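Local coordinates for protein GCN5-related N-acetyltransferase (Streptococcus suis, PDB 3G3S) that probably transfers an acetyl group from acetyl-coenzyme A to an amine, as a member of the GCN5-related N-acetyltransferase family whose own substrate is not established, at residues A[22-27]-A[43-48]; A[14-19]-A[55-60]; A[148-153]-A[175-180]. All coordinates share one frame; numbering follows the deposited sequence.

Interaction 1 (A[22-27]-A[43-48]); sequences WTCLEG and ALALYG. With NA (sodium ion), chain C.
C24 is the middle of this contact, a cysteine that turns its short side chain from the last turns of a helix onto a neighbouring strand. Its CB rests on A45 CB at 3.8 Å, while the sulfur reaches further along the strand, with C24 SG 3.8 Å from Y47 CB. Torsion explains the reach: SG stands beside the backbone N (chi1 -65°), which carries it past A45 toward the tyrosine. One helical position earlier, the methyl branch of T23 supplies a second apolar touch, T23 CG2 lying 3.8 Å from Y47 CE1. The other branch is polar and serves a different partner: T23 OG1 bonds to S180 O, just as Y47 OH bonds to Y178 O. No hydrogen bond joins the two segments, so across them the buried seam is one of van der Waals contact.

The far side of the helix is quite different. Here the helix ends at a hydrated site between the subunits, where E26 O binds a sodium ion at 2.4 Å, together with four waters; the carbonyl of E26 of the second subunit is also a ligand, so the ion bridges the dimer. One of the waters donates to L25 O at 2.8 Å, tying the ion's shell to the helix end, and G27 leaves the helix with positive phi.

The axes of 22-26 and 43-48 approach to 8.0 Å, at 103° to each other. Strand 42-48 lies between strands 31-34 and 52-58; F13 of helix 2-13 packs beside A45, and helix 62-68 covers L44 and L46.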
loop_
_atom_site.group_PDB
_atom_site.type_symbol
_atom_site.label_atom_id
_atom_site.label_comp_id
_atom_site.label_asym_id
_atom_site.label_seq_id
_atom_site.Cartn_x
_atom_site.Cartn_y
_atom_site.Cartn_z
ATOM N N TRP A 22 5.564 -9.132 1.069
ATOM C CA TRP A 22 4.936 -7.871 0.671
ATOM C C TRP A 22 3.447 -7.830 1.047
ATOM O O TRP A 22 2.949 -6.817 1.569
ATOM C CB TRP A 22 5.098 -7.608 -0.853
ATOM C CG TRP A 22 6.487 -7.678 -1.347
ATOM C CD1 TRP A 22 7.637 -7.633 -0.621
ATOM C CD2 TRP A 22 6.896 -7.699 -2.729
ATOM N NE1 TRP A 22 8.727 -7.688 -1.454
ATOM C CE2 TRP A 22 8.296 -7.702 -2.751
ATOM C CE3 TRP A 22 6.205 -7.745 -3.928
ATOM C CZ2 TRP A 22 9.027 -7.748 -3.928
ATOM C CZ3 TRP A 22 6.925 -7.789 -5.103
ATOM C CH2 TRP A 22 8.321 -7.783 -5.096
ATOM N N THR A 23 2.724 -8.920 0.796
ATOM C CA THR A 23 1.332 -8.998 1.174
ATOM C C THR A 23 1.169 -8.675 2.662
ATOM O O THR A 23 0.406 -7.765 3.058
ATOM C CB THR A 23 0.792 -10.382 0.860
ATOM O OG1 THR A 23 0.749 -10.521 -0.583
ATOM C CG2 THR A 23 -0.660 -10.655 1.462
ATOM N N CYS A 24 1.923 -9.414 3.456
ATOM C CA CYS A 24 1.853 -9.258 4.923
ATOM C C CYS A 24 2.206 -7.843 5.425
ATOM O O CYS A 24 1.501 -7.302 6.266
ATOM C CB CYS A 24 2.701 -10.302 5.596
ATOM S SG CYS A 24 2.174 -11.948 5.376
ATOM N N LEU A 25 3.264 -7.239 4.880
ATOM C CA LEU A 25 3.638 -5.859 5.230
ATOM C C LEU A 25 2.723 -4.742 4.667
ATOM O O LEU A 25 2.678 -3.684 5.268
ATOM C CB LEU A 25 5.071 -5.609 4.801
ATOM C CG LEU A 25 6.209 -6.375 5.468
ATOM C CD1 LEU A 25 7.513 -6.095 4.784
ATOM C CD2 LEU A 25 6.319 -6.067 7.030
ATOM N N GLU A 26 1.997 -4.984 3.557
ATOM C CA GLU A 26 1.087 -3.967 2.970
ATOM C C GLU A 26 -0.169 -3.750 3.796
ATOM O O GLU A 26 -0.731 -2.668 3.770
ATOM C CB GLU A 26 0.707 -4.268 1.509
ATOM C CG GLU A 26 1.906 -4.110 0.568
ATOM C CD GLU A 26 1.570 -4.384 -0.872
ATOM O OE1 GLU A 26 0.468 -4.909 -1.170
ATOM O OE2 GLU A 26 2.443 -4.055 -1.684
ATOM N N GLY A 27 -0.629 -4.772 4.494
ATOM C CA GLY A 27 -1.691 -4.611 5.469
ATOM C C GLY A 27 -3.078 -5.173 5.297
ATOM O O GLY A 27 -3.869 -5.156 6.247
ATOM N N ALA A 43 11.036 -10.749 13.633
ATOM C CA ALA A 43 9.699 -10.671 13.095
ATOM C C ALA A 43 9.309 -11.910 12.261
ATOM O O ALA A 43 10.145 -12.668 11.763
ATOM C CB ALA A 43 9.527 -9.374 12.256
ATOM N N LEU A 44 8.001 -12.067 12.131
ATOM C CA LEU A 44 7.355 -13.160 11.439
ATOM C C LEU A 44 6.254 -12.601 10.557
ATOM O O LEU A 44 5.377 -11.881 11.017
ATOM C CB LEU A 44 6.712 -14.135 12.436
ATOM C CG LEU A 44 5.780 -15.219 11.885
ATOM C CD1 LEU A 44 6.519 -16.269 11.031
ATOM C CD2 LEU A 44 5.053 -15.907 13.053
ATOM N N ALA A 45 6.366 -12.853 9.257
ATOM C CA ALA A 45 5.297 -12.560 8.347
ATOM C C ALA A 45 4.564 -13.906 8.183
ATOM O O ALA A 45 5.105 -14.886 7.633
ATOM C CB ALA A 45 5.845 -12.017 7.003
ATOM N N LEU A 46 3.329 -13.963 8.664
ATOM C CA LEU A 46 2.539 -15.191 8.654
ATOM C C LEU A 46 1.333 -15.024 7.773
ATOM O O LEU A 46 0.523 -14.119 7.971
ATOM C CB LEU A 46 2.114 -15.520 10.085
ATOM C CG LEU A 46 1.276 -16.771 10.318
ATOM C CD1 LEU A 46 2.048 -18.016 9.975
ATOM C CD2 LEU A 46 0.764 -16.794 11.795
ATOM N N TYR A 47 1.233 -15.891 6.780
ATOM C CA TYR A 47 0.172 -15.822 5.804
ATOM C C TYR A 47 -0.409 -17.168 5.580
ATOM O O TYR A 47 0.324 -18.136 5.523
ATOM C CB TYR A 47 0.719 -15.328 4.478
ATOM C CG TYR A 47 -0.328 -15.300 3.383
ATOM C CD1 TYR A 47 -1.101 -14.176 3.180
ATOM C CD2 TYR A 47 -0.536 -16.398 2.542
ATOM C CE1 TYR A 47 -2.065 -14.141 2.168
ATOM C CE2 TYR A 47 -1.532 -16.379 1.544
ATOM C CZ TYR A 47 -2.272 -15.234 1.357
ATOM O OH TYR A 47 -3.214 -15.156 0.347
ATOM N N GLY A 48 -1.730 -17.227 5.432
ATOM C CA GLY A 48 -2.418 -18.460 5.113
ATOM C C GLY A 48 -3.697 -18.655 5.888
ATOM O O GLY A 48 -4.057 -17.824 6.734
HETATM NA NA NA C . -0.089 -0.324 3.566
HETATM O O HOH W 1 1.834 -1.059 5.180
HETATM O O HOH W 2 -1.369 -0.266 5.611
HETATM O O HOH W 3 1.710 -0.493 1.587
HETATM O O HOH W 4 -1.800 0.077 2.004
#

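Interaction 2 (A[14-19]-A[55-60]); sequences GDWPET and FLAGQP
W16 lays the benzo half of its indole against the ring of F55, a worked case of one large aromatic joining an irregular connection to a sheet. The pair is an offset edge-to-face stack: the edge of F55 is directed at the indole face, with the planes turned 86° to each other and the six-membered ring centroids 5.7 Å apart. The nearest atoms are W16 CZ2 and F55 CD2, separated by 3.8 Å. The outer rim of the same indole follows the strand onward. W16 CH2 comes within 3.8 Å of L56 O, which lies near the ring plane at its edge, and W16 CZ3 meets A57 CB at 4.0 Å. With CG anti to the backbone N (chi1 -166°), the indole extends toward the strand.

Two residues further on, E18 meets the next atom along the same edge of the phenylalanine ring. Its aliphatic part does the touching, E18 CG lying 3.8 Å from F55 CE2. The chain bends at chi2 (-74°), and the carboxylate ends close to that of D222. Between the two contact residues, P17 forms the centre of an inverse gamma turn, in which the weak bond from E18 N to W16 O spans 2.9 Å.

F55 and A57 face this loop, whereas L56 turns its side chain to the other side of the sheet, against W82 and I86 of helix 80-90. I20 and I21 of helix 19-26 and V76 of strand 73-77 also pack against the pair. The connection 14-19 between helices 2-13 and 19-26, ending in E18 as N-cap of the second, thus packs on strand 52-58, consistent with the mixed alpha/beta fold of the GNAT family.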
loop_
_atom_site.group_PDB
_atom_site.type_symbol
_atom_site.label_atom_id
_atom_site.label_comp_id
_atom_site.label_asym_id
_atom_site.label_seq_id
_atom_site.Cartn_x
_atom_site.Cartn_y
_atom_site.Cartn_z
ATOM N N GLY A 14 13.975 -6.183 5.209
ATOM C CA GLY A 14 14.908 -5.565 4.293
ATOM C C GLY A 14 14.461 -5.775 2.881
ATOM O O GLY A 14 13.269 -5.726 2.601
ATOM N N ASP A 15 15.444 -6.029 2.012
ATOM C CA ASP A 15 15.242 -6.296 0.610
ATOM C C ASP A 15 15.125 -7.819 0.430
ATOM O O ASP A 15 16.143 -8.539 0.243
ATOM C CB ASP A 15 16.441 -5.754 -0.156
ATOM C CG ASP A 15 16.244 -5.781 -1.642
ATOM O OD1 ASP A 15 15.309 -6.479 -2.130
ATOM O OD2 ASP A 15 17.040 -5.081 -2.316
ATOM N N TRP A 16 13.886 -8.297 0.516
ATOM C CA TRP A 16 13.585 -9.730 0.451
ATOM C C TRP A 16 12.434 -9.805 -0.498
ATOM O O TRP A 16 11.310 -9.568 -0.121
ATOM C CB TRP A 16 13.229 -10.253 1.856
ATOM C CG TRP A 16 13.210 -11.715 1.998
ATOM C CD1 TRP A 16 13.212 -12.669 1.009
ATOM C CD2 TRP A 16 13.064 -12.431 3.246
ATOM N NE1 TRP A 16 13.129 -13.928 1.561
ATOM C CE2 TRP A 16 13.007 -13.814 2.928
ATOM C CE3 TRP A 16 12.958 -12.035 4.570
ATOM C CZ2 TRP A 16 12.896 -14.789 3.889
ATOM C CZ3 TRP A 16 12.831 -12.990 5.502
ATOM C CH2 TRP A 16 12.798 -14.352 5.187
ATOM N N PRO A 17 12.709 -10.102 -1.786
ATOM C CA PRO A 17 11.663 -10.037 -2.782
ATOM C C PRO A 17 10.693 -11.248 -2.860
ATOM O O PRO A 17 10.520 -11.845 -3.923
ATOM C CB PRO A 17 12.484 -9.879 -4.090
ATOM C CG PRO A 17 13.655 -10.740 -3.882
ATOM C CD PRO A 17 13.983 -10.562 -2.355
ATOM N N GLU A 18 10.076 -11.614 -1.733
ATOM C CA GLU A 18 9.039 -12.624 -1.714
ATOM C C GLU A 18 7.706 -11.901 -1.558
ATOM O O GLU A 18 7.473 -11.226 -0.561
ATOM C CB GLU A 18 9.273 -13.618 -0.590
ATOM C CG GLU A 18 10.410 -14.567 -0.872
ATOM C CD GLU A 18 10.087 -15.641 -1.892
ATOM O OE1 GLU A 18 8.965 -15.675 -2.432
ATOM O OE2 GLU A 18 10.968 -16.520 -2.081
ATOM N N THR A 19 6.799 -12.075 -2.522
ATOM C CA THR A 19 5.596 -11.247 -2.535
ATOM C C THR A 19 4.651 -11.479 -1.364
ATOM O O THR A 19 3.894 -10.600 -1.030
ATOM C CB THR A 19 4.826 -11.305 -3.884
ATOM O OG1 THR A 19 3.999 -12.460 -3.955
ATOM C CG2 THR A 19 5.817 -11.218 -5.098
ATOM N N PHE A 55 7.505 -16.422 7.131
ATOM C CA PHE A 55 8.798 -15.839 6.780
ATOM C C PHE A 55 9.379 -15.211 8.004
ATOM O O PHE A 55 8.792 -14.290 8.571
ATOM C CB PHE A 55 8.666 -14.796 5.696
ATOM C CG PHE A 55 8.274 -15.363 4.363
ATOM C CD1 PHE A 55 6.939 -15.521 4.027
ATOM C CD2 PHE A 55 9.250 -15.754 3.463
ATOM C CE1 PHE A 55 6.587 -16.020 2.782
ATOM C CE2 PHE A 55 8.905 -16.274 2.201
ATOM C CZ PHE A 55 7.589 -16.407 1.873
ATOM N N LEU A 56 10.575 -15.656 8.363
ATOM C CA LEU A 56 11.201 -15.264 9.630
ATOM C C LEU A 56 12.393 -14.329 9.473
ATOM O O LEU A 56 13.401 -14.736 8.956
ATOM C CB LEU A 56 11.651 -16.547 10.311
ATOM C CG LEU A 56 10.478 -17.484 10.636
ATOM C CD1 LEU A 56 10.973 -18.970 10.577
ATOM C CD2 LEU A 56 9.841 -17.047 11.949
ATOM N N ALA A 57 12.294 -13.102 9.977
ATOM C CA ALA A 57 13.359 -12.103 9.807
ATOM C C ALA A 57 13.973 -11.572 11.133
ATOM O O ALA A 57 13.395 -11.690 12.241
ATOM C CB ALA A 57 12.832 -10.960 8.958
ATOM N N GLY A 58 15.185 -11.033 11.015
ATOM C CA GLY A 58 15.878 -10.460 12.164
ATOM C C GLY A 58 16.622 -11.506 12.990
ATOM O O GLY A 58 17.080 -12.498 12.477
ATOM N N GLN A 59 16.814 -11.226 14.274
ATOM C CA GLN A 59 17.464 -12.160 15.139
ATOM C C GLN A 59 16.536 -13.348 15.333
ATOM O O GLN A 59 15.313 -13.173 15.393
ATOM C CB GLN A 59 17.785 -11.507 16.497
ATOM C CG GLN A 59 18.805 -10.384 16.399
ATOM C CD GLN A 59 20.187 -10.845 15.891
ATOM O OE1 GLN A 59 20.668 -11.931 16.236
ATOM N NE2 GLN A 59 20.829 -10.007 15.078
ATOM N N PRO A 60 17.103 -14.564 15.402
ATOM C CA PRO A 60 16.310 -15.771 15.663
ATOM C C PRO A 60 15.681 -15.643 17.013
ATOM O O PRO A 60 16.320 -15.122 17.922
ATOM C CB PRO A 60 17.340 -16.898 15.681
ATOM C CG PRO A 60 18.510 -16.351 14.986
ATOM C CD PRO A 60 18.526 -14.873 15.219
#

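Interaction 3 (A[148-153]-A[175-180]); sequences GNYIDV and ASSYAS
Y150 and S180 share the shortest bond of this contact, in which Y150 OH donates to S180 OG over 2.6 Å, with the serine oxygen in the plane of the phenol at its edge. The same hydroxyl receives a long, weak bond from S177 OG at 3.3 Å, and is thus approached from both sides of the break in strand 170-181, strongly by S180 and only weakly by S177. Beside it, Y150 CE1 approaches S177 O to 3.2 Å. N149 makes the other close meeting: its amide nitrogen stands over one face of the Y178 ring, ND2 being 3.1 Å from Y178 CE1, displaced toward the rim and with the amide tilted 63° from the ring. That nitrogen also gives a weak bond to Y178 O, bent to 122° at the hydrogen.

One water links the two segments: it accepts from N149 N at 3.2 Å and weakly from N149 ND2, and donates weakly to S177 O. The next shell fixes the partners themselves. S180 OG bonds to L159 O and S177 OG to L161 N, so the serines are held by the end of helix 153-159 and the chain leaving it. Y178 OH bonds to S51 OG. F156 stacks edge-to-face with Y150, and D152 caps that helix through Q155 N.

The strand turns a corner at Y178, where N149 meets both the ring and the carbonyl of Y178. Strands 162-167, 170-181 and 184-191 form an antiparallel meander that, with the helices leading into it and following it, is consistent with the central part of the GNAT acetyltransferase fold.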
loop_
_atom_site.group_PDB
_atom_site.type_symbol
_atom_site.label_atom_id
_atom_site.label_comp_id
_atom_site.label_asym_id
_atom_site.label_seq_id
_atom_site.Cartn_x
_atom_site.Cartn_y
_atom_site.Cartn_z
ATOM N N GLY A 148 -8.216 -21.110 -1.266
ATOM C CA GLY A 148 -8.420 -21.223 0.192
ATOM C C GLY A 148 -7.757 -20.238 1.118
ATOM O O GLY A 148 -8.077 -20.205 2.313
ATOM N N ASN A 149 -6.819 -19.451 0.615
ATOM C CA ASN A 149 -6.163 -18.478 1.459
ATOM C C ASN A 149 -6.972 -17.212 1.614
ATOM O O ASN A 149 -6.685 -16.421 2.488
ATOM C CB ASN A 149 -4.775 -18.172 0.915
ATOM C CG ASN A 149 -3.864 -19.336 1.066
ATOM O OD1 ASN A 149 -3.661 -19.827 2.177
ATOM N ND2 ASN A 149 -3.336 -19.818 -0.040
ATOM N N TYR A 150 -7.987 -17.034 0.779
ATOM C CA TYR A 150 -8.833 -15.867 0.853
ATOM C C TYR A 150 -9.912 -16.127 1.927
ATOM O O TYR A 150 -10.285 -17.260 2.166
ATOM C CB TYR A 150 -9.374 -15.514 -0.544
ATOM C CG TYR A 150 -8.229 -15.033 -1.419
ATOM C CD1 TYR A 150 -7.335 -15.941 -1.970
ATOM C CD2 TYR A 150 -7.990 -13.672 -1.628
ATOM C CE1 TYR A 150 -6.244 -15.529 -2.749
ATOM C CE2 TYR A 150 -6.888 -13.248 -2.413
ATOM C CZ TYR A 150 -6.025 -14.208 -2.963
ATOM O OH TYR A 150 -4.918 -13.873 -3.704
ATOM N N ILE A 151 -10.376 -15.065 2.593
ATOM C CA ILE A 151 -11.348 -15.203 3.689
ATOM C C ILE A 151 -12.665 -15.798 3.239
ATOM O O ILE A 151 -13.285 -16.517 3.983
ATOM C CB ILE A 151 -11.647 -13.853 4.406
ATOM C CG1 ILE A 151 -10.361 -13.228 4.995
ATOM C CG2 ILE A 151 -12.704 -14.070 5.467
ATOM C CD1 ILE A 151 -9.403 -14.199 5.757
ATOM N N ASP A 152 -13.093 -15.471 2.024
ATOM C CA ASP A 152 -14.328 -15.993 1.449
ATOM C C ASP A 152 -14.316 -15.727 -0.044
ATOM O O ASP A 152 -13.385 -15.104 -0.551
ATOM C CB ASP A 152 -15.553 -15.354 2.097
ATOM C CG ASP A 152 -15.551 -13.839 2.025
ATOM O OD1 ASP A 152 -14.824 -13.241 1.205
ATOM O OD2 ASP A 152 -16.319 -13.231 2.796
ATOM N N VAL A 153 -15.352 -16.191 -0.734
ATOM C CA VAL A 153 -15.488 -16.017 -2.186
ATOM C C VAL A 153 -15.439 -14.544 -2.633
ATOM O O VAL A 153 -14.893 -14.196 -3.689
ATOM C CB VAL A 153 -16.783 -16.717 -2.685
ATOM C CG1 VAL A 153 -18.012 -16.089 -2.055
ATOM C CG2 VAL A 153 -16.869 -16.700 -4.210
ATOM N N ALA A 175 -4.473 -22.860 -12.054
ATOM C CA ALA A 175 -3.413 -21.896 -11.765
ATOM C C ALA A 175 -4.127 -20.712 -11.175
ATOM O O ALA A 175 -5.020 -20.151 -11.808
ATOM C CB ALA A 175 -2.665 -21.493 -13.004
ATOM N N SER A 176 -3.777 -20.335 -9.955
ATOM C CA SER A 176 -4.519 -19.276 -9.265
ATOM C C SER A 176 -3.654 -18.494 -8.298
ATOM O O SER A 176 -2.491 -18.803 -8.085
ATOM C CB SER A 176 -5.730 -19.882 -8.520
ATOM O OG SER A 176 -6.527 -18.913 -7.869
ATOM N N SER A 177 -4.235 -17.438 -7.752
ATOM C CA SER A 177 -3.536 -16.593 -6.845
ATOM C C SER A 177 -3.536 -17.199 -5.442
ATOM O O SER A 177 -4.581 -17.269 -4.818
ATOM C CB SER A 177 -4.202 -15.228 -6.803
ATOM O OG SER A 177 -5.583 -15.365 -6.592
ATOM N N TYR A 178 -2.372 -17.645 -4.982
ATOM C CA TYR A 178 -2.216 -18.103 -3.588
ATOM C C TYR A 178 -2.329 -16.903 -2.629
ATOM O O TYR A 178 -2.806 -16.998 -1.449
ATOM C CB TYR A 178 -0.840 -18.727 -3.445
ATOM C CG TYR A 178 -0.554 -19.357 -2.077
ATOM C CD1 TYR A 178 -0.917 -20.690 -1.812
ATOM C CD2 TYR A 178 0.112 -18.660 -1.094
ATOM C CE1 TYR A 178 -0.641 -21.282 -0.571
ATOM C CE2 TYR A 178 0.386 -19.252 0.166
ATOM C CZ TYR A 178 0.012 -20.556 0.408
ATOM O OH TYR A 178 0.296 -21.124 1.640
ATOM N N ALA A 179 -1.848 -15.774 -3.143
ATOM C CA ALA A 179 -1.875 -14.485 -2.502
ATOM C C ALA A 179 -1.841 -13.389 -3.580
ATOM O O ALA A 179 -1.525 -13.625 -4.770
ATOM C CB ALA A 179 -0.686 -14.332 -1.547
ATOM N N SER A 180 -2.159 -12.198 -3.107
ATOM C CA SER A 180 -2.226 -10.954 -3.871
ATOM C C SER A 180 -1.516 -9.852 -3.113
ATOM O O SER A 180 -1.589 -9.794 -1.869
ATOM C CB SER A 180 -3.682 -10.497 -4.006
ATOM O OG SER A 180 -4.492 -11.491 -4.531
HETATM O O HOH W 5 -5.561 -19.148 -2.279
#

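How the interactions relate
Read from the N terminus, the chain first passes the loop 14-19, which waits until strand 52-58 to complete interaction 2. Within that span, helix residues 22-27 meet strand 42-48, so interaction 1 closes the shorter loop inside the longer one. Backbone pairing of A43 with A57 and of A45 with F55 makes the two strands neighbours in the sheet. Interaction 3 opens and closes later, in series with both, and lies across the chain's centre from interaction 2. It reaches interaction 1 directly, through side chains of helix 19-26 and strand 42-48 that bond to the backbone of strand 170-181, joining the N-terminal helices and strands to the later meander.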